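PDB 3IM8: malonyl acyl carrier protein transacylase from Streptococcus pneumoniae, which probably catalyses the transfer of the malonyl group from malonyl-CoA to holo-acyl carrier protein, the step that supplies malonyl-ACP for fatty acid synthesis. Local coordinates for residues V133-V138 with A186-P191; Y159-Q164 with V282-Q287; G101-E106 with V217-F222; E31-A36 with I65-V70. One frame throughout, in Å; residues are numbered along the deposited sequence.

Contact 1 of 4, residues V133-V138 with A186-P191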
loop_
_atom_site.group_PDB
_atom_site.type_symbol
_atom_site.label_atom_id
_atom_site.label_comp_id
_atom_site.label_asym_id
_atom_site.label_seq_id
_atom_site.Cartn_x
_atom_site.Cartn_y
_atom_site.Cartn_z
ATOM N N VAL A 133 -10.747 -1.789 -14.105
ATOM C CA VAL A 133 -12.044 -2.242 -14.590
ATOM C C VAL A 133 -13.135 -1.819 -13.613
ATOM O O VAL A 133 -13.289 -2.403 -12.541
ATOM C CB VAL A 133 -12.083 -3.770 -14.763
ATOM C CG1 VAL A 133 -13.429 -4.207 -15.318
ATOM C CG2 VAL A 133 -10.950 -4.231 -15.667
ATOM N N LEU A 134 -13.884 -0.792 -13.997
ATOM C CA LEU A 134 -14.916 -0.208 -13.154
ATOM C C LEU A 134 -16.284 -0.835 -13.394
ATOM O O LEU A 134 -16.634 -1.196 -14.519
ATOM C CB LEU A 134 -14.989 1.306 -13.373
ATOM C CG LEU A 134 -13.918 2.144 -12.671
ATOM C CD1 LEU A 134 -12.562 1.460 -12.750
ATOM C CD2 LEU A 134 -13.854 3.542 -13.268
ATOM N N ASN A 135 -17.053 -0.999 -12.326
ATOM C CA ASN A 135 -18.421 -1.513 -12.422
ATOM C C ASN A 135 -18.646 -2.756 -13.297
ATOM O O ASN A 135 -19.499 -2.747 -14.184
ATOM C CB ASN A 135 -19.372 -0.396 -12.863
ATOM C CG ASN A 135 -19.394 0.768 -11.892
ATOM O OD1 ASN A 135 -19.117 1.908 -12.265
ATOM N ND2 ASN A 135 -19.725 0.486 -10.637
ATOM N N THR A 136 -17.959 -3.848 -12.957
ATOM C CA THR A 136 -18.236 -5.174 -13.516
ATOM C C THR A 136 -18.054 -6.242 -12.429
ATOM O O THR A 136 -17.166 -6.115 -11.587
ATOM C CB THR A 136 -17.311 -5.493 -14.703
ATOM O OG1 THR A 136 -16.321 -6.447 -14.300
ATOM C CG2 THR A 136 -16.620 -4.229 -15.195
ATOM N N PRO A 137 -18.885 -7.289 -12.431
ATOM C CA PRO A 137 -18.790 -8.303 -11.376
ATOM C C PRO A 137 -17.396 -8.935 -11.323
ATOM O O PRO A 137 -16.776 -9.154 -12.370
ATOM C CB PRO A 137 -19.815 -9.354 -11.818
ATOM C CG PRO A 137 -20.772 -8.599 -12.605
ATOM C CD PRO A 137 -19.955 -7.635 -13.387
ATOM N N VAL A 138 -16.899 -9.224 -10.120
ATOM C CA VAL A 138 -15.556 -9.818 -9.962
ATOM C C VAL A 138 -15.361 -11.086 -10.807
ATOM O O VAL A 138 -14.322 -11.274 -11.412
ATOM C CB VAL A 138 -15.180 -10.054 -8.444
ATOM C CG1 VAL A 138 -16.204 -10.882 -7.736
ATOM C CG2 VAL A 138 -13.794 -10.656 -8.301
ATOM N N ALA A 186 -18.264 -4.721 -20.273
ATOM C CA ALA A 186 -17.584 -3.721 -19.447
ATOM C C ALA A 186 -17.583 -2.367 -20.154
ATOM O O ALA A 186 -17.155 -2.252 -21.300
ATOM C CB ALA A 186 -16.157 -4.156 -19.163
ATOM N N LYS A 187 -18.052 -1.353 -19.451
ATOM C CA LYS A 187 -18.308 -0.016 -20.034
ATOM C C LYS A 187 -17.099 0.920 -19.814
ATOM O O LYS A 187 -16.807 1.829 -20.624
ATOM C CB LYS A 187 -19.563 0.594 -19.337
ATOM C CG LYS A 187 -20.612 1.304 -20.229
ATOM C CD LYS A 187 -21.487 0.335 -20.973
ATOM C CE LYS A 187 -22.321 1.083 -21.983
ATOM N NZ LYS A 187 -23.576 1.576 -21.354
ATOM N N ARG A 188 -16.436 0.686 -18.689
ATOM C CA ARG A 188 -15.448 1.607 -18.180
ATOM C C ARG A 188 -14.162 0.871 -17.797
ATOM O O ARG A 188 -14.098 0.207 -16.761
ATOM C CB ARG A 188 -16.024 2.382 -16.993
ATOM C CG ARG A 188 -17.179 3.318 -17.350
ATOM C CD ARG A 188 -17.230 4.431 -16.323
ATOM N NE ARG A 188 -18.069 4.106 -15.177
ATOM C CZ ARG A 188 -18.057 4.715 -13.988
ATOM N NH1 ARG A 188 -17.191 5.683 -13.693
ATOM N NH2 ARG A 188 -18.909 4.297 -13.054
ATOM N N LEU A 189 -13.159 1.021 -18.660
ATOM C CA LEU A 189 -11.868 0.378 -18.552
ATOM C C LEU A 189 -10.850 1.497 -18.642
ATOM O O LEU A 189 -10.734 2.176 -19.687
ATOM C CB LEU A 189 -11.686 -0.608 -19.720
ATOM C CG LEU A 189 -12.911 -1.531 -19.826
ATOM C CD1 LEU A 189 -13.012 -2.208 -21.164
ATOM C CD2 LEU A 189 -12.822 -2.567 -18.765
ATOM N N ILE A 190 -10.130 1.743 -17.559
ATOM C CA ILE A 190 -9.211 2.871 -17.565
ATOM C C ILE A 190 -7.763 2.421 -17.558
ATOM O O ILE A 190 -7.297 1.954 -16.521
ATOM C CB ILE A 190 -9.441 3.784 -16.354
ATOM C CG1 ILE A 190 -10.947 4.087 -16.198
ATOM C CG2 ILE A 190 -8.481 5.058 -16.468
ATOM C CD1 ILE A 190 -11.322 4.888 -14.886
ATOM N N PRO A 191 -7.045 2.548 -18.703
ATOM C CA PRO A 191 -5.600 2.291 -18.644
ATOM C C PRO A 191 -4.883 3.171 -17.611
ATOM O O PRO A 191 -5.224 4.338 -17.435
ATOM C CB PRO A 191 -5.112 2.618 -20.062
ATOM C CG PRO A 191 -6.312 2.393 -20.949
ATOM C CD PRO A 191 -7.467 2.917 -20.071
#

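Contact 2 of 4, residues Y159-Q164 with V282-Q287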
loop_
_atom_site.group_PDB
_atom_site.type_symbol
_atom_site.label_atom_id
_atom_site.label_comp_id
_atom_site.label_asym_id
_atom_site.label_seq_id
_atom_site.Cartn_x
_atom_site.Cartn_y
_atom_site.Cartn_z
ATOM N N TYR A 159 -7.802 -5.595 -5.798
ATOM C CA TYR A 159 -9.244 -5.595 -5.490
ATOM C C TYR A 159 -9.537 -4.407 -4.566
ATOM O O TYR A 159 -9.516 -4.542 -3.348
ATOM C CB TYR A 159 -9.695 -6.897 -4.808
ATOM C CG TYR A 159 -9.588 -8.135 -5.708
ATOM C CD1 TYR A 159 -8.379 -8.850 -5.817
ATOM C CD2 TYR A 159 -10.681 -8.597 -6.426
ATOM C CE1 TYR A 159 -8.267 -9.982 -6.628
ATOM C CE2 TYR A 159 -10.571 -9.765 -7.249
ATOM C CZ TYR A 159 -9.350 -10.432 -7.336
ATOM O OH TYR A 159 -9.205 -11.550 -8.095
ATOM N N ASN A 160 -9.822 -3.249 -5.157
ATOM C CA ASN A 160 -10.049 -2.007 -4.378
ATOM C C ASN A 160 -11.452 -1.875 -3.762
ATOM O O ASN A 160 -11.584 -1.670 -2.544
ATOM C CB ASN A 160 -9.655 -0.736 -5.183
ATOM C CG ASN A 160 -8.223 -0.781 -5.726
ATOM O OD1 ASN A 160 -7.316 -1.362 -5.123
ATOM N ND2 ASN A 160 -8.008 -0.111 -6.862
ATOM N N THR A 161 -12.477 -1.941 -4.606
ATOM C CA THR A 161 -13.891 -1.979 -4.202
ATOM C C THR A 161 -14.617 -3.078 -5.016
ATOM O O THR A 161 -14.039 -3.586 -5.990
ATOM C CB THR A 161 -14.591 -0.611 -4.413
ATOM O OG1 THR A 161 -14.883 -0.430 -5.802
ATOM C CG2 THR A 161 -13.666 0.577 -3.922
ATOM N N PRO A 162 -15.856 -3.476 -4.608
ATOM C CA PRO A 162 -16.582 -4.446 -5.448
ATOM C C PRO A 162 -16.806 -3.932 -6.890
ATOM O O PRO A 162 -17.031 -4.736 -7.824
ATOM C CB PRO A 162 -17.916 -4.634 -4.711
ATOM C CG PRO A 162 -17.596 -4.335 -3.233
ATOM C CD PRO A 162 -16.581 -3.181 -3.340
ATOM N N ALA A 163 -16.681 -2.617 -7.091
ATOM C CA ALA A 163 -16.842 -2.025 -8.448
ATOM C C ALA A 163 -15.561 -1.345 -8.998
ATOM O O ALA A 163 -15.611 -0.427 -9.805
ATOM C CB ALA A 163 -18.054 -1.097 -8.483
ATOM N N GLN A 164 -14.412 -1.792 -8.507
ATOM C CA GLN A 164 -13.144 -1.193 -8.898
ATOM C C GLN A 164 -12.016 -2.197 -8.742
ATOM O O GLN A 164 -11.458 -2.357 -7.657
ATOM C CB GLN A 164 -12.857 0.054 -8.061
ATOM C CG GLN A 164 -12.238 1.200 -8.844
ATOM C CD GLN A 164 -10.723 1.184 -8.801
ATOM O OE1 GLN A 164 -10.087 0.252 -9.293
ATOM N NE2 GLN A 164 -10.137 2.219 -8.211
ATOM N N VAL A 282 -12.815 3.170 0.873
ATOM C CA VAL A 282 -13.728 2.808 2.010
ATOM C C VAL A 282 -15.124 3.535 1.942
ATOM O O VAL A 282 -16.140 3.047 2.497
ATOM C CB VAL A 282 -13.007 3.072 3.386
ATOM C CG1 VAL A 282 -13.983 2.920 4.579
ATOM C CG2 VAL A 282 -11.726 2.143 3.544
ATOM N N LYS A 283 -15.152 4.699 1.299
ATOM C CA LYS A 283 -16.372 5.473 1.097
ATOM C C LYS A 283 -17.297 4.737 0.118
ATOM O O LYS A 283 -18.504 4.800 0.244
ATOM C CB LYS A 283 -16.022 6.822 0.477
ATOM C CG LYS A 283 -16.599 8.055 1.133
ATOM C CD LYS A 283 -17.970 8.433 0.587
ATOM C CE LYS A 283 -18.419 9.793 1.139
ATOM N NZ LYS A 283 -19.890 9.817 1.275
ATOM N N LYS A 284 -16.717 4.071 -0.879
ATOM C CA LYS A 284 -17.479 3.256 -1.789
ATOM C C LYS A 284 -17.878 1.937 -1.105
ATOM O O LYS A 284 -19.030 1.534 -1.173
ATOM C CB LYS A 284 -16.714 3.005 -3.098
ATOM C CG LYS A 284 -15.980 4.215 -3.690
ATOM C CD LYS A 284 -16.722 4.873 -4.842
ATOM C CE LYS A 284 -15.871 5.931 -5.524
ATOM N NZ LYS A 284 -16.442 6.262 -6.871
ATOM N N ILE A 285 -16.949 1.275 -0.418
ATOM C CA ILE A 285 -17.264 0.037 0.313
ATOM C C ILE A 285 -18.390 0.266 1.291
ATOM O O ILE A 285 -19.318 -0.502 1.345
ATOM C CB ILE A 285 -16.026 -0.548 1.060
ATOM C CG1 ILE A 285 -14.946 -0.914 0.022
ATOM C CG2 ILE A 285 -16.412 -1.780 1.888
ATOM C CD1 ILE A 285 -13.508 -0.832 0.527
ATOM N N ASP A 286 -18.301 1.324 2.085
ATOM C CA ASP A 286 -19.340 1.639 3.049
ATOM C C ASP A 286 -19.365 3.161 3.326
ATOM O O ASP A 286 -18.663 3.649 4.174
ATOM C CB ASP A 286 -19.108 0.836 4.336
ATOM C CG ASP A 286 -20.208 1.059 5.411
ATOM O OD1 ASP A 286 -21.233 1.735 5.141
ATOM O OD2 ASP A 286 -20.021 0.554 6.542
ATOM N N GLN A 287 -20.195 3.892 2.584
ATOM C CA GLN A 287 -20.500 5.309 2.869
ATOM C C GLN A 287 -20.963 5.634 4.287
ATOM O O GLN A 287 -20.822 6.778 4.689
ATOM C CB GLN A 287 -21.536 5.875 1.887
ATOM C CG GLN A 287 -22.977 5.446 2.170
ATOM C CD GLN A 287 -23.420 4.240 1.350
ATOM O OE1 GLN A 287 -23.880 4.393 0.199
ATOM N NE2 GLN A 287 -23.298 3.024 1.940
#

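Contact 3 of 4, residues G101-E106 with V217-F222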
loop_
_atom_site.group_PDB
_atom_site.type_symbol
_atom_site.label_atom_id
_atom_site.label_comp_id
_atom_site.label_asym_id
_atom_site.label_seq_id
_atom_site.Cartn_x
_atom_site.Cartn_y
_atom_site.Cartn_z
ATOM N N GLY A 101 3.560 -3.200 15.773
ATOM C CA GLY A 101 4.579 -3.622 16.731
ATOM C C GLY A 101 5.453 -4.740 16.206
ATOM O O GLY A 101 6.528 -5.018 16.778
ATOM N N ALA A 102 5.015 -5.409 15.135
ATOM C CA ALA A 102 5.759 -6.567 14.621
ATOM C C ALA A 102 7.093 -6.275 13.901
ATOM O O ALA A 102 8.034 -7.077 13.962
ATOM C CB ALA A 102 4.880 -7.454 13.764
ATOM N N LEU A 103 7.187 -5.137 13.234
ATOM C CA LEU A 103 8.424 -4.769 12.518
ATOM C C LEU A 103 9.088 -3.517 13.116
ATOM O O LEU A 103 8.413 -2.489 13.288
ATOM C CB LEU A 103 8.105 -4.597 11.022
ATOM C CG LEU A 103 9.125 -4.062 10.006
ATOM C CD1 LEU A 103 10.352 -4.930 9.989
ATOM C CD2 LEU A 103 8.417 -4.056 8.634
ATOM N N ASP A 104 10.382 -3.604 13.457
ATOM C CA ASP A 104 11.142 -2.437 13.947
ATOM C C ASP A 104 11.214 -1.348 12.850
ATOM O O ASP A 104 11.341 -1.653 11.656
ATOM C CB ASP A 104 12.563 -2.836 14.412
ATOM C CG ASP A 104 13.485 -1.615 14.688
ATOM O OD1 ASP A 104 13.373 -0.992 15.769
ATOM O OD2 ASP A 104 14.346 -1.274 13.832
ATOM N N PHE A 105 11.114 -0.095 13.262
ATOM C CA PHE A 105 11.059 0.962 12.293
ATOM C C PHE A 105 12.326 1.037 11.421
ATOM O O PHE A 105 12.236 1.090 10.175
ATOM C CB PHE A 105 10.828 2.299 12.982
ATOM C CG PHE A 105 10.951 3.451 12.060
ATOM C CD1 PHE A 105 10.138 3.533 10.943
ATOM C CD2 PHE A 105 11.888 4.454 12.297
ATOM C CE1 PHE A 105 10.223 4.635 10.054
ATOM C CE2 PHE A 105 12.003 5.519 11.428
ATOM C CZ PHE A 105 11.157 5.604 10.290
ATOM N N GLU A 106 13.493 1.068 12.061
ATOM C CA GLU A 106 14.771 1.090 11.334
ATOM C C GLU A 106 14.981 -0.136 10.423
ATOM O O GLU A 106 15.481 -0.017 9.294
ATOM C CB GLU A 106 15.933 1.315 12.331
ATOM C CG GLU A 106 15.975 2.763 12.778
ATOM C CD GLU A 106 16.821 3.038 14.007
ATOM O OE1 GLU A 106 16.461 2.555 15.107
ATOM O OE2 GLU A 106 17.797 3.808 13.907
ATOM N N VAL A 217 15.311 -10.745 8.519
ATOM C CA VAL A 217 14.582 -9.794 9.336
ATOM C C VAL A 217 13.912 -10.573 10.435
ATOM O O VAL A 217 13.234 -11.575 10.199
ATOM C CB VAL A 217 13.501 -9.008 8.543
ATOM C CG1 VAL A 217 12.688 -8.078 9.487
ATOM C CG2 VAL A 217 14.092 -8.238 7.337
ATOM N N SER A 218 14.050 -10.044 11.630
ATOM C CA SER A 218 13.586 -10.687 12.806
ATOM C C SER A 218 12.327 -9.948 13.226
ATOM O O SER A 218 12.389 -8.781 13.623
ATOM C CB SER A 218 14.706 -10.577 13.861
ATOM O OG SER A 218 14.190 -10.592 15.173
ATOM N N PHE A 219 11.179 -10.621 13.148
ATOM C CA PHE A 219 9.923 -9.972 13.503
ATOM C C PHE A 219 9.618 -10.210 14.994
ATOM O O PHE A 219 10.159 -11.173 15.555
ATOM C CB PHE A 219 8.796 -10.415 12.552
ATOM C CG PHE A 219 9.030 -9.997 11.110
ATOM C CD1 PHE A 219 9.587 -10.870 10.201
ATOM C CD2 PHE A 219 8.726 -8.707 10.684
ATOM C CE1 PHE A 219 9.803 -10.499 8.890
ATOM C CE2 PHE A 219 8.944 -8.317 9.366
ATOM C CZ PHE A 219 9.497 -9.217 8.474
ATOM N N SER A 220 8.822 -9.310 15.615
ATOM C CA SER A 220 8.389 -9.378 17.039
ATOM C C SER A 220 6.927 -9.735 17.133
ATOM O O SER A 220 6.250 -9.884 16.115
ATOM C CB SER A 220 8.548 -8.025 17.757
ATOM O OG SER A 220 9.903 -7.671 18.021
ATOM N N ASP A 221 6.432 -9.836 18.369
ATOM C CA ASP A 221 5.013 -10.066 18.634
ATOM C C ASP A 221 4.166 -8.876 18.149
ATOM O O ASP A 221 4.593 -7.722 18.306
ATOM C CB ASP A 221 4.821 -10.201 20.164
ATOM C CG ASP A 221 5.145 -11.605 20.694
ATOM O OD1 ASP A 221 5.184 -11.787 21.945
ATOM O OD2 ASP A 221 5.307 -12.528 19.862
ATOM N N PHE A 222 2.988 -9.144 17.584
ATOM C CA PHE A 222 2.002 -8.095 17.236
ATOM C C PHE A 222 1.454 -7.424 18.493
ATOM O O PHE A 222 1.008 -8.109 19.403
ATOM C CB PHE A 222 0.826 -8.661 16.419
ATOM C CG PHE A 222 1.153 -8.912 14.933
ATOM C CD1 PHE A 222 1.432 -10.198 14.471
ATOM C CD2 PHE A 222 1.180 -7.856 14.010
ATOM C CE1 PHE A 222 1.708 -10.435 13.115
ATOM C CE2 PHE A 222 1.456 -8.075 12.642
ATOM C CZ PHE A 222 1.726 -9.344 12.189
HETATM O O HOH W 1 12.045 -6.168 13.035
#

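Contact 4 of 4, residues E31-A36 with I65-V70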
loop_
_atom_site.group_PDB
_atom_site.type_symbol
_atom_site.label_atom_id
_atom_site.label_comp_id
_atom_site.label_asym_id
_atom_site.label_seq_id
_atom_site.Cartn_x
_atom_site.Cartn_y
_atom_site.Cartn_z
ATOM N N GLU A 31 12.490 13.517 14.335
ATOM C CA GLU A 31 13.199 12.334 14.779
ATOM C C GLU A 31 12.921 11.156 13.861
ATOM O O GLU A 31 13.845 10.518 13.408
ATOM C CB GLU A 31 12.809 11.954 16.228
ATOM C CG GLU A 31 13.358 10.575 16.705
ATOM C CD GLU A 31 14.856 10.588 17.165
ATOM O OE1 GLU A 31 15.373 9.500 17.451
ATOM O OE2 GLU A 31 15.499 11.671 17.243
ATOM N N THR A 32 11.647 10.852 13.568
ATOM C CA THR A 32 11.347 9.700 12.692
ATOM C C THR A 32 12.033 9.805 11.289
ATOM O O THR A 32 12.631 8.835 10.786
ATOM C CB THR A 32 9.774 9.446 12.593
ATOM O OG1 THR A 32 9.269 9.200 13.912
ATOM C CG2 THR A 32 9.398 8.234 11.677
ATOM N N ILE A 33 11.947 10.973 10.645
ATOM C CA ILE A 33 12.532 11.144 9.300
ATOM C C ILE A 33 14.065 11.093 9.350
ATOM O O ILE A 33 14.663 10.475 8.486
ATOM C CB ILE A 33 12.019 12.473 8.568
ATOM C CG1 ILE A 33 10.498 12.459 8.389
ATOM C CG2 ILE A 33 12.645 12.664 7.177
ATOM C CD1 ILE A 33 9.967 11.247 7.621
ATOM N N ASP A 34 14.689 11.783 10.320
ATOM C CA ASP A 34 16.173 11.778 10.448
ATOM C C ASP A 34 16.711 10.375 10.793
ATOM O O ASP A 34 17.720 9.947 10.249
ATOM C CB ASP A 34 16.707 12.843 11.431
ATOM C CG ASP A 34 16.282 14.303 11.055
ATOM O OD1 ASP A 34 15.607 14.543 10.004
ATOM O OD2 ASP A 34 16.647 15.228 11.824
ATOM N N ARG A 35 15.992 9.626 11.616
ATOM C CA ARG A 35 16.284 8.193 11.778
ATOM C C ARG A 35 16.262 7.402 10.452
ATOM O O ARG A 35 17.088 6.530 10.243
ATOM C CB ARG A 35 15.302 7.572 12.761
ATOM C CG ARG A 35 15.977 6.818 13.780
ATOM C CD ARG A 35 16.646 7.768 14.780
ATOM N NE ARG A 35 17.746 7.114 15.482
ATOM C CZ ARG A 35 18.069 7.294 16.767
ATOM N NH1 ARG A 35 19.085 6.609 17.267
ATOM N NH2 ARG A 35 17.385 8.130 17.566
ATOM N N ALA A 36 15.318 7.699 9.547
ATOM C CA ALA A 36 15.273 6.954 8.304
ATOM C C ALA A 36 16.456 7.411 7.461
ATOM O O ALA A 36 17.059 6.621 6.760
ATOM C CB ALA A 36 13.952 7.188 7.583
ATOM N N ILE A 65 7.731 7.165 1.539
ATOM C CA ILE A 65 6.354 7.058 2.037
ATOM C C ILE A 65 6.379 6.351 3.405
ATOM O O ILE A 65 5.748 6.794 4.341
ATOM C CB ILE A 65 5.432 6.273 1.059
ATOM C CG1 ILE A 65 5.130 7.122 -0.162
ATOM C CG2 ILE A 65 4.061 5.890 1.754
ATOM C CD1 ILE A 65 4.653 6.335 -1.331
ATOM N N LEU A 66 7.099 5.232 3.515
ATOM C CA LEU A 66 7.057 4.528 4.811
ATOM C C LEU A 66 7.483 5.422 5.996
ATOM O O LEU A 66 6.847 5.420 7.042
ATOM C CB LEU A 66 7.877 3.222 4.788
ATOM C CG LEU A 66 7.985 2.526 6.163
ATOM C CD1 LEU A 66 7.544 1.042 6.092
ATOM C CD2 LEU A 66 9.382 2.700 6.838
ATOM N N ALA A 67 8.563 6.174 5.825
ATOM C CA ALA A 67 9.079 7.048 6.862
ATOM C C ALA A 67 8.064 8.138 7.155
ATOM O O ALA A 67 7.817 8.450 8.311
ATOM C CB ALA A 67 10.389 7.660 6.418
ATOM N N THR A 68 7.462 8.701 6.099
ATOM C CA THR A 68 6.460 9.747 6.250
ATOM C C THR A 68 5.210 9.243 6.962
ATOM O O THR A 68 4.770 9.827 7.918
ATOM C CB THR A 68 6.096 10.302 4.919
ATOM O OG1 THR A 68 7.261 10.923 4.355
ATOM C CG2 THR A 68 4.985 11.344 5.101
ATOM N N SER A 69 4.679 8.126 6.501
ATOM C CA SER A 69 3.550 7.480 7.154
ATOM C C SER A 69 3.793 7.095 8.604
ATOM O O SER A 69 2.953 7.385 9.447
ATOM C CB SER A 69 3.172 6.227 6.384
ATOM O OG SER A 69 2.797 6.612 5.077
ATOM N N VAL A 70 4.877 6.373 8.881
ATOM C CA VAL A 70 5.238 6.043 10.285
ATOM C C VAL A 70 5.297 7.294 11.147
ATOM O O VAL A 70 4.772 7.304 12.282
ATOM C CB VAL A 70 6.524 5.220 10.381
ATOM C CG1 VAL A 70 6.911 4.940 11.830
ATOM C CG2 VAL A 70 6.300 3.881 9.656
#

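Contact 1 of 4, residues V133-V138 with A186-P191
The guanidinium of Arg-188 has Leu-134 over one of its faces, where CD2 comes within 4.0 Å of NH1. The amide of Asn-135 runs alongside the arginine, pointing the same way, with its plane turned 35° from the guanidinium and its OD1 reaching NH2 obliquely. That OD1–NH2 distance of 2.5 Å is unusually short, so the exact placement of the two polar ends is doubtful. At backbone level, the antiparallel neighbours 129-134 and 188-191 are joined by Leu-134 N donating to Arg-188 O (2.9 Å, 160° at the hydrogen). Val-133 and Leu-189 form a non-hydrogen-bonded pair and turn their side chains to the other face of the sheet, where helix 171-184 covers both. Here Val-133 CG1, anti to its own N (chi1 -178°), rests 3.9 Å from Leu-189 CD2, and the two side chains run side by side. Past the strand end Thr-136 CG2 meets Ala-186 CB at 4.0 Å. Leu-134 CD2 and Ile-190 CD1 are modelled at 3.3 Å, tighter than usual van der Waals contact, so the exact positions of these methyls are doubtful. The edge strand is thus attached to the small ferredoxin-like subdomain in two ways: aliphatic packing under helix 171-184 on one face, and on the other an exposed arginine that packs a guanidinium face on Leu-134 while its nitrogens probably stay available to Asn-135 and solvent.

Contact 2 of 4, residues Y159-Q164 with V282-Q287
Thr-161 and Ile-285 make a small van der Waals contact, mostly aliphatic and without a hydrogen bond across it, between a beta hairpin and the C-terminal end of a helix. The hairpin joins strands 154-161 and 164-169 of the small subdomain, whereas helix 277-285 follows strand 268-272 of the parallel sheet in the large one. Thr-161 faces the helix and its methyl does the touching: CG2 lies 4.0 Å from Lys-284 CB, while the lysine chain, bent at chi2, carries NZ off from the hairpin. Ile-285 supplies the other half. Its CD1 sits 3.7 Å from the carbonyl oxygen of Asn-160, and its CG1 is 4.4 Å from Pro-162 CD, a looser apolar contact. The threonine is fixed by its own turn: with chi1 77° OG1 sits between N and the carbonyl carbon, accepts from Ala-163 N at 3.1 Å in an ST turn, and leaves CG2 as the group offered to the helix. Thr-161 to Gln-164 is a type I turn, and Asn-160 and Thr-161 together oppose Gln-164 as a classic bulge. Asn-160 ND2 adds a bond to Gln-164 OE1 (3.2 Å), arriving from above the carbonyl plane. Phe-281, one helical turn before Ile-285, packs on Asn-160, Thr-161 and Gln-164 and widens the interface. The side chain of Asn-160 is about 9 Å from those of Ser-90 and His-199, the predicted active-site pair, consistent with the cleft between the large and small subdomains where acyltransferases of this family hold their active site.

Contact 3 of 4, residues G101-E106 with V217-F222
Ala-102 and Ser-220 bring two loops together, the link between helices 92-99 and 105-122 and the chain leaving helix 204-215, in a loop-to-loop contact. The hydrogen bonding is sparse: Ser-220 N donates a hydrogen bond to Ala-102 O at 2.9 Å and 175°. The same oxygen also receives a weaker CA-H...O approach from Phe-219 and lies at the edge of that ring, near its plane. One water widens the polar seam, accepting from Asp-104 N and donating to Ser-218 O (2.7 Å). Asp-104, the N-cap of helix 105-122, turns its carboxylate to Asp-107 N instead of to the other loop.

Apolar packing is carried by Leu-103. Its CG stands anti to the backbone N (chi1 173°), which lays the side chain beside Phe-219, with CD1 3.7 Å from CE2 of that ring and 4.0 Å from Val-217 CG1. Val-217 CG1 in turn rests over one face of the Phe-219 ring. Ile-240 of helix 240-247 touches Ala-102, Phe-219 and Phe-222, closing this patch against the next helix.

The aromatic term is a CH-pi contact: Ala-102 CB stands over one face of the Phe-222 ring, 3.8 Å from the centroid and 19° off the ring normal, with CE2 3.7 Å from that methyl.

Contact 4 of 4, residues E31-A36 with I65-V70
Thr-32 meets the second helix with its methyl: CG2, anti to the backbone N, lies 3.7 Å from Ala-67 O and 4.1 Å from Val-70 CG1, the two side chains crossing at about a right angle. Its hydroxyl is engaged with Ile-28 O and with Arg-74 NH1, so this buried group is satisfied away from the 65-70 segment. Ile-33, next in sequence, also reaches Ala-67. With chi1 and chi2 both near -60° its chain folds so that CD1 lands 3.8 Å from Ala-67 CB and 3.6 Å from Ala-67 O, beside the start of Thr-68. One turn after Thr-32, Ala-36 sets its CB directly against Ala-67 CB at 3.8 Å. Ala-67 is therefore touched by all three residues, and its CA is 5.9 Å from Ile-33 CA. The axes of the two segments come within 9.0 Å, an ordinary spacing, and run roughly antiparallel (155°). Leu-44 of helix 44-50 covers the Ala-36 and Ala-67 end, and Phe-105 packs on Thr-32 and Val-70. The arrangement is antiparallel helix-helix packing of 27-40 on 58-78 in the helical part of the large subdomain of the acyltransferase fold, away from the predicted active-site residues.

Along the chain contact 4 closes first, in series with the others, and the segments of contact 2 alternate with those of contacts 1 and 3. Contacts 1 and 2 lie about 13 Å apart between centres, share the mixed sheet of the small subdomain and touch directly: Asn-135 N probably bonds to Ala-163 O. Contacts 3 and 4, about 16 Å apart between centres, meet through Phe-105, which packs against both helices of contact 4. The pairs occupy opposite sides of the chain's centre, with centres about 29 to 38 Å apart from one pair to the other. Contact 2, reaching helix 277-285, ties the small subdomain to the large one, while contact 3 joins two loops and contact 4 two helices of the large subdomain.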